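Local atomic coordinates of cell wall surface anchor family protein (Streptococcus agalactiae serogroup V, PDB entry 3PF2), a protein that forms the shaft of a cell-wall-anchored pilus as its major pilin, the chain here being a calcium-binding C-terminal fragment with Ig-like domains. Residues W31-D43 against L107-D120. Numbering follows the deposited sequence.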
loop_
_atom_site.group_PDB
_atom_site.type_symbol
_atom_site.label_atom_id
_atom_site.label_comp_id
_atom_site.label_asym_id
_atom_site.label_seq_id
_atom_site.Cartn_x
_atom_site.Cartn_y
_atom_site.Cartn_z
ATOM N N TRP A 31 7.081 2.901 -1.161
ATOM C CA TRP A 31 6.941 3.667 -2.402
ATOM C C TRP A 31 8.346 4.149 -2.753
ATOM O O TRP A 31 9.204 4.262 -1.863
ATOM C CB TRP A 31 6.043 4.878 -2.191
ATOM C CG TRP A 31 4.636 4.595 -1.765
ATOM C CD1 TRP A 31 4.148 4.657 -0.493
ATOM C CD2 TRP A 31 3.524 4.252 -2.607
ATOM N NE1 TRP A 31 2.809 4.361 -0.480
ATOM C CE2 TRP A 31 2.398 4.111 -1.768
ATOM C CE3 TRP A 31 3.370 4.057 -3.999
ATOM C CZ2 TRP A 31 1.127 3.782 -2.255
ATOM C CZ3 TRP A 31 2.094 3.713 -4.486
ATOM C CH2 TRP A 31 0.994 3.594 -3.613
ATOM N N PHE A 32 8.593 4.436 -4.030
ATOM C CA PHE A 32 9.892 4.999 -4.440
ATOM C C PHE A 32 9.672 6.297 -5.204
ATOM O O PHE A 32 9.092 6.277 -6.288
ATOM C CB PHE A 32 10.675 4.007 -5.300
ATOM C CG PHE A 32 11.046 2.754 -4.560
ATOM C CD1 PHE A 32 12.291 2.620 -3.973
ATOM C CD2 PHE A 32 10.120 1.723 -4.426
ATOM C CE1 PHE A 32 12.621 1.441 -3.249
ATOM C CE2 PHE A 32 10.425 0.561 -3.707
ATOM C CZ PHE A 32 11.686 0.414 -3.130
ATOM N N LEU A 33 10.089 7.417 -4.609
ATOM C CA LEU A 33 10.010 8.711 -5.287
ATOM C C LEU A 33 11.291 8.860 -6.077
ATOM O O LEU A 33 12.393 8.721 -5.526
ATOM C CB LEU A 33 9.892 9.847 -4.269
ATOM C CG LEU A 33 8.583 10.132 -3.504
ATOM C CD1 LEU A 33 7.713 8.911 -3.235
ATOM C CD2 LEU A 33 8.789 10.983 -2.239
ATOM N N LYS A 34 11.169 9.142 -7.368
ATOM C CA LYS A 34 12.316 9.070 -8.253
ATOM C C LYS A 34 12.452 10.360 -9.031
ATOM O O LYS A 34 11.469 10.860 -9.536
ATOM C CB LYS A 34 12.161 7.916 -9.254
ATOM C CG LYS A 34 11.909 6.548 -8.599
ATOM C CD LYS A 34 11.086 5.628 -9.534
ATOM C CE LYS A 34 11.858 5.246 -10.821
ATOM N NZ LYS A 34 11.047 4.371 -11.724
ATOM N N SER A 35 13.675 10.870 -9.157
ATOM C CA SER A 35 13.918 12.045 -9.998
ATOM C C SER A 35 15.223 11.889 -10.731
ATOM O O SER A 35 16.194 11.402 -10.172
ATOM C CB SER A 35 14.026 13.309 -9.142
ATOM O OG SER A 35 14.202 14.453 -9.971
ATOM N N THR A 36 15.262 12.331 -11.977
ATOM C CA THR A 36 16.552 12.526 -12.625
ATOM C C THR A 36 17.279 13.708 -11.967
ATOM O O THR A 36 16.656 14.591 -11.376
ATOM C CB THR A 36 16.433 12.747 -14.154
ATOM O OG1 THR A 36 15.694 13.947 -14.410
ATOM C CG2 THR A 36 15.720 11.585 -14.812
ATOM N N ILE A 37 18.602 13.682 -12.046
ATOM C CA ILE A 37 19.438 14.732 -11.471
ATOM C C ILE A 37 20.334 15.278 -12.582
ATOM O O ILE A 37 20.979 14.505 -13.277
ATOM C CB ILE A 37 20.300 14.186 -10.293
ATOM C CG1 ILE A 37 19.431 13.731 -9.114
ATOM C CG2 ILE A 37 21.326 15.216 -9.847
ATOM C CD1 ILE A 37 18.538 14.816 -8.473
ATOM N N PRO A 38 20.368 16.617 -12.762
ATOM C CA PRO A 38 21.316 17.189 -13.726
ATOM C C PRO A 38 22.723 17.339 -13.147
ATOM O O PRO A 38 22.877 17.472 -11.929
ATOM C CB PRO A 38 20.716 18.565 -14.017
ATOM C CG PRO A 38 20.018 18.931 -12.757
ATOM C CD PRO A 38 19.492 17.641 -12.169
ATOM N N ALA A 39 23.740 17.323 -14.012
ATOM C CA ALA A 39 25.118 17.579 -13.575
ATOM C C ALA A 39 25.302 18.992 -13.006
ATOM O O ALA A 39 26.152 19.212 -12.133
ATOM C CB ALA A 39 26.112 17.310 -14.711
ATOM N N ASN A 40 24.498 19.941 -13.484
ATOM C CA ASN A 40 24.494 21.299 -12.914
ATOM C C ASN A 40 23.606 21.476 -11.669
ATOM O O ASN A 40 23.183 22.594 -11.331
ATOM C CB ASN A 40 24.190 22.357 -13.990
ATOM C CG ASN A 40 22.800 22.203 -14.615
ATOM O OD1 ASN A 40 21.916 21.534 -14.077
ATOM N ND2 ASN A 40 22.610 22.837 -15.763
ATOM N N LEU A 41 23.336 20.375 -10.970
ATOM C CA LEU A 41 22.605 20.448 -9.718
ATOM C C LEU A 41 23.210 21.482 -8.746
ATOM O O LEU A 41 22.492 22.079 -7.958
ATOM C CB LEU A 41 22.529 19.062 -9.045
ATOM C CG LEU A 41 21.689 19.007 -7.769
ATOM C CD1 LEU A 41 20.198 19.307 -8.030
ATOM C CD2 LEU A 41 21.859 17.673 -7.067
ATOM N N GLY A 42 24.528 21.689 -8.822
ATOM C CA GLY A 42 25.215 22.638 -7.940
ATOM C C GLY A 42 24.679 24.056 -8.009
ATOM O O GLY A 42 24.793 24.813 -7.037
ATOM N N ASP A 43 24.083 24.400 -9.150
ATOM C CA ASP A 43 23.479 25.720 -9.382
ATOM C C ASP A 43 22.110 25.905 -8.730
ATOM O O ASP A 43 21.638 27.034 -8.580
ATOM C CB ASP A 43 23.294 25.957 -10.880
ATOM C CG ASP A 43 24.598 26.146 -11.627
ATOM O OD1 ASP A 43 25.648 26.405 -10.998
ATOM O OD2 ASP A 43 24.549 26.037 -12.872
ATOM N N LEU A 107 28.171 13.311 -7.716
ATOM C CA LEU A 107 27.809 12.822 -9.048
ATOM C C LEU A 107 29.007 12.537 -9.954
ATOM O O LEU A 107 28.862 11.899 -10.999
ATOM C CB LEU A 107 26.875 13.817 -9.749
ATOM C CG LEU A 107 25.665 14.384 -9.001
ATOM C CD1 LEU A 107 25.052 15.524 -9.802
ATOM C CD2 LEU A 107 24.626 13.306 -8.709
ATOM N N LYS A 108 30.186 13.012 -9.563
ATOM C CA LYS A 108 31.363 12.897 -10.412
ATOM C C LYS A 108 31.709 11.432 -10.681
ATOM O O LYS A 108 31.820 10.621 -9.757
ATOM C CB LYS A 108 32.549 13.653 -9.802
ATOM C CG LYS A 108 32.427 15.184 -9.888
ATOM C CD LYS A 108 33.066 15.758 -11.151
ATOM C CE LYS A 108 34.592 15.575 -11.151
ATOM N NZ LYS A 108 35.273 16.438 -12.162
ATOM N N GLY A 109 31.842 11.106 -11.962
ATOM C CA GLY A 109 32.091 9.741 -12.385
ATOM C C GLY A 109 30.820 8.957 -12.690
ATOM O O GLY A 109 30.886 7.894 -13.305
ATOM N N MET A 110 29.672 9.477 -12.259
ATOM C CA MET A 110 28.389 8.820 -12.511
ATOM C C MET A 110 27.849 9.143 -13.895
ATOM O O MET A 110 28.129 10.211 -14.448
ATOM C CB MET A 110 27.353 9.241 -11.473
ATOM C CG MET A 110 27.489 8.553 -10.132
ATOM S SD MET A 110 26.181 9.038 -8.994
ATOM C CE MET A 110 26.962 8.563 -7.462
ATOM N N THR A 111 27.070 8.213 -14.452
ATOM C CA THR A 111 26.309 8.466 -15.665
ATOM C C THR A 111 24.855 8.648 -15.234
ATOM O O THR A 111 24.273 7.773 -14.599
ATOM C CB THR A 111 26.476 7.342 -16.694
ATOM O OG1 THR A 111 27.855 7.270 -17.092
ATOM C CG2 THR A 111 25.610 7.593 -17.935
ATOM N N LEU A 112 24.293 9.804 -15.558
ATOM C CA LEU A 112 22.993 10.190 -15.005
ATOM C C LEU A 112 21.863 9.806 -15.951
ATOM O O LEU A 112 21.946 10.024 -17.170
ATOM C CB LEU A 112 22.962 11.694 -14.679
ATOM C CG LEU A 112 24.138 12.199 -13.825
ATOM C CD1 LEU A 112 24.253 13.732 -13.839
ATOM C CD2 LEU A 112 24.041 11.677 -12.409
ATOM N N VAL A 113 20.812 9.205 -15.391
ATOM C CA VAL A 113 19.619 8.945 -16.179
ATOM C C VAL A 113 19.039 10.293 -16.589
ATOM O O VAL A 113 19.012 11.235 -15.792
ATOM C CB VAL A 113 18.592 8.107 -15.397
ATOM C CG1 VAL A 113 17.318 7.947 -16.194
ATOM C CG2 VAL A 113 19.180 6.731 -15.087
ATOM N N LYS A 114 18.590 10.408 -17.831
ATOM C CA LYS A 114 18.069 11.706 -18.249
ATOM C C LYS A 114 16.686 11.698 -18.880
ATOM O O LYS A 114 16.024 12.724 -18.892
ATOM C CB LYS A 114 19.084 12.454 -19.117
ATOM C CG LYS A 114 19.423 11.773 -20.408
ATOM C CD LYS A 114 20.534 12.541 -21.124
ATOM C CE LYS A 114 20.752 12.010 -22.522
ATOM N NZ LYS A 114 21.796 12.799 -23.241
ATOM N N ASN A 115 16.258 10.546 -19.382
ATOM C CA ASN A 115 15.017 10.424 -20.141
ATOM C C ASN A 115 13.864 9.945 -19.221
ATOM O O ASN A 115 14.078 9.096 -18.359
ATOM C CB ASN A 115 15.298 9.453 -21.307
ATOM C CG ASN A 115 14.094 9.158 -22.145
ATOM O OD1 ASN A 115 13.251 8.352 -21.761
ATOM N ND2 ASN A 115 14.023 9.771 -23.336
ATOM N N GLN A 116 12.665 10.510 -19.400
ATOM C CA GLN A 116 11.489 10.111 -18.618
ATOM C C GLN A 116 11.230 8.604 -18.720
ATOM O O GLN A 116 10.952 7.973 -17.707
ATOM C CB GLN A 116 10.238 10.866 -19.083
ATOM C CG GLN A 116 8.942 10.429 -18.403
ATOM C CD GLN A 116 8.802 11.008 -17.012
ATOM O OE1 GLN A 116 8.755 12.233 -16.845
ATOM N NE2 GLN A 116 8.738 10.144 -16.007
ATOM N N ASP A 117 11.280 8.043 -19.939
ATOM C CA ASP A 117 10.980 6.608 -20.110
ATOM C C ASP A 117 12.038 5.731 -19.430
ATOM O O ASP A 117 11.705 4.711 -18.828
ATOM C CB ASP A 117 10.862 6.201 -21.580
ATOM C CG ASP A 117 9.759 6.923 -22.317
ATOM O OD1 ASP A 117 8.674 7.144 -21.735
ATOM O OD2 ASP A 117 9.986 7.261 -23.504
ATOM N N ALA A 118 13.312 6.120 -19.549
ATOM C CA ALA A 118 14.404 5.398 -18.871
ATOM C C ALA A 118 14.180 5.432 -17.363
ATOM O O ALA A 118 14.378 4.414 -16.673
ATOM C CB ALA A 118 15.783 5.988 -19.229
ATOM N N LEU A 119 13.736 6.581 -16.861
ATOM C CA LEU A 119 13.465 6.717 -15.430
ATOM C C LEU A 119 12.335 5.766 -15.029
ATOM O O LEU A 119 12.470 5.005 -14.051
ATOM C CB LEU A 119 13.154 8.169 -15.043
ATOM C CG LEU A 119 12.947 8.357 -13.539
ATOM C CD1 LEU A 119 14.244 8.110 -12.733
ATOM C CD2 LEU A 119 12.336 9.726 -13.219
ATOM N N ASP A 120 11.257 5.776 -15.823
ATOM C CA ASP A 120 10.066 4.959 -15.562
ATOM C C ASP A 120 10.413 3.475 -15.536
ATOM O O ASP A 120 9.782 2.692 -14.805
ATOM C CB ASP A 120 9.006 5.160 -16.661
ATOM C CG ASP A 120 8.368 6.535 -16.640
ATOM O OD1 ASP A 120 8.577 7.313 -15.692
ATOM O OD2 ASP A 120 7.619 6.837 -17.588
HETATM O O HOH W 1 19.413 11.144 -13.065
HETATM O O HOH W 2 20.003 13.850 -15.695
#
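Leu119 and Thr36 meet where a loop and a short helix lie over one strand of an Ig-like pilin domain. The strand, 29-35, runs between strands 9-13 and 132-140 of an antiparallel sheet. Its continuation, 36-43, runs beside 107-114, and helix 116-121 lies over the strand end; the axes of 31-35 and 116-120 run roughly antiparallel, at 154°.

Leu119 is the main bump. It reaches from the helix into the hollow between Lys34 and Thr36, its CG turned opposite the backbone N (chi1 -177°). Leu119 CD1 lies 4.1 Å from Lys34 CB, and CD2 rests against the backbone between Lys34 and Thr36. The side chains of Lys34 and Leu119 lie alongside with their tips pointing opposite ways. CG2 of Thr36 fills the angle between Leu119 CD2 and the Val113 carbonyl; Thr36 OG1 is hydrogen-bonded to Lys8 N.

Farther along, two leucines grip residues 37-41. Leu112 CD1 sits against the backbone from Ile37 to Ala39, 3.4 Å from Ile37 O, with Ala39 CB at its flank. Leu107 CD1 enters the hollow formed by Ile37 CG2, Pro38 O and Leu41 CB. The Leu107 side chain runs across that of Ile37, roughly perpendicular, with CG2 of Ile37 3.7 Å from CD1 of Leu107. Between the leucine contacts and Thr36, a water accepts from Ile37 N and donates to Val113 O, bridging a backbone gap too wide for a direct bond.

Asn115 is the N-cap of the helix: its OD1 takes the N-H of Ala118 on a lone pair. On the same helix end of the contact, Lys34 NZ forms a salt bridge with Asp12 and a hydrogen bond with Asp10, both calcium ligands. The same NZ donates to Leu119 O at 2.8 Å, tilted 32° from the carbonyl plane.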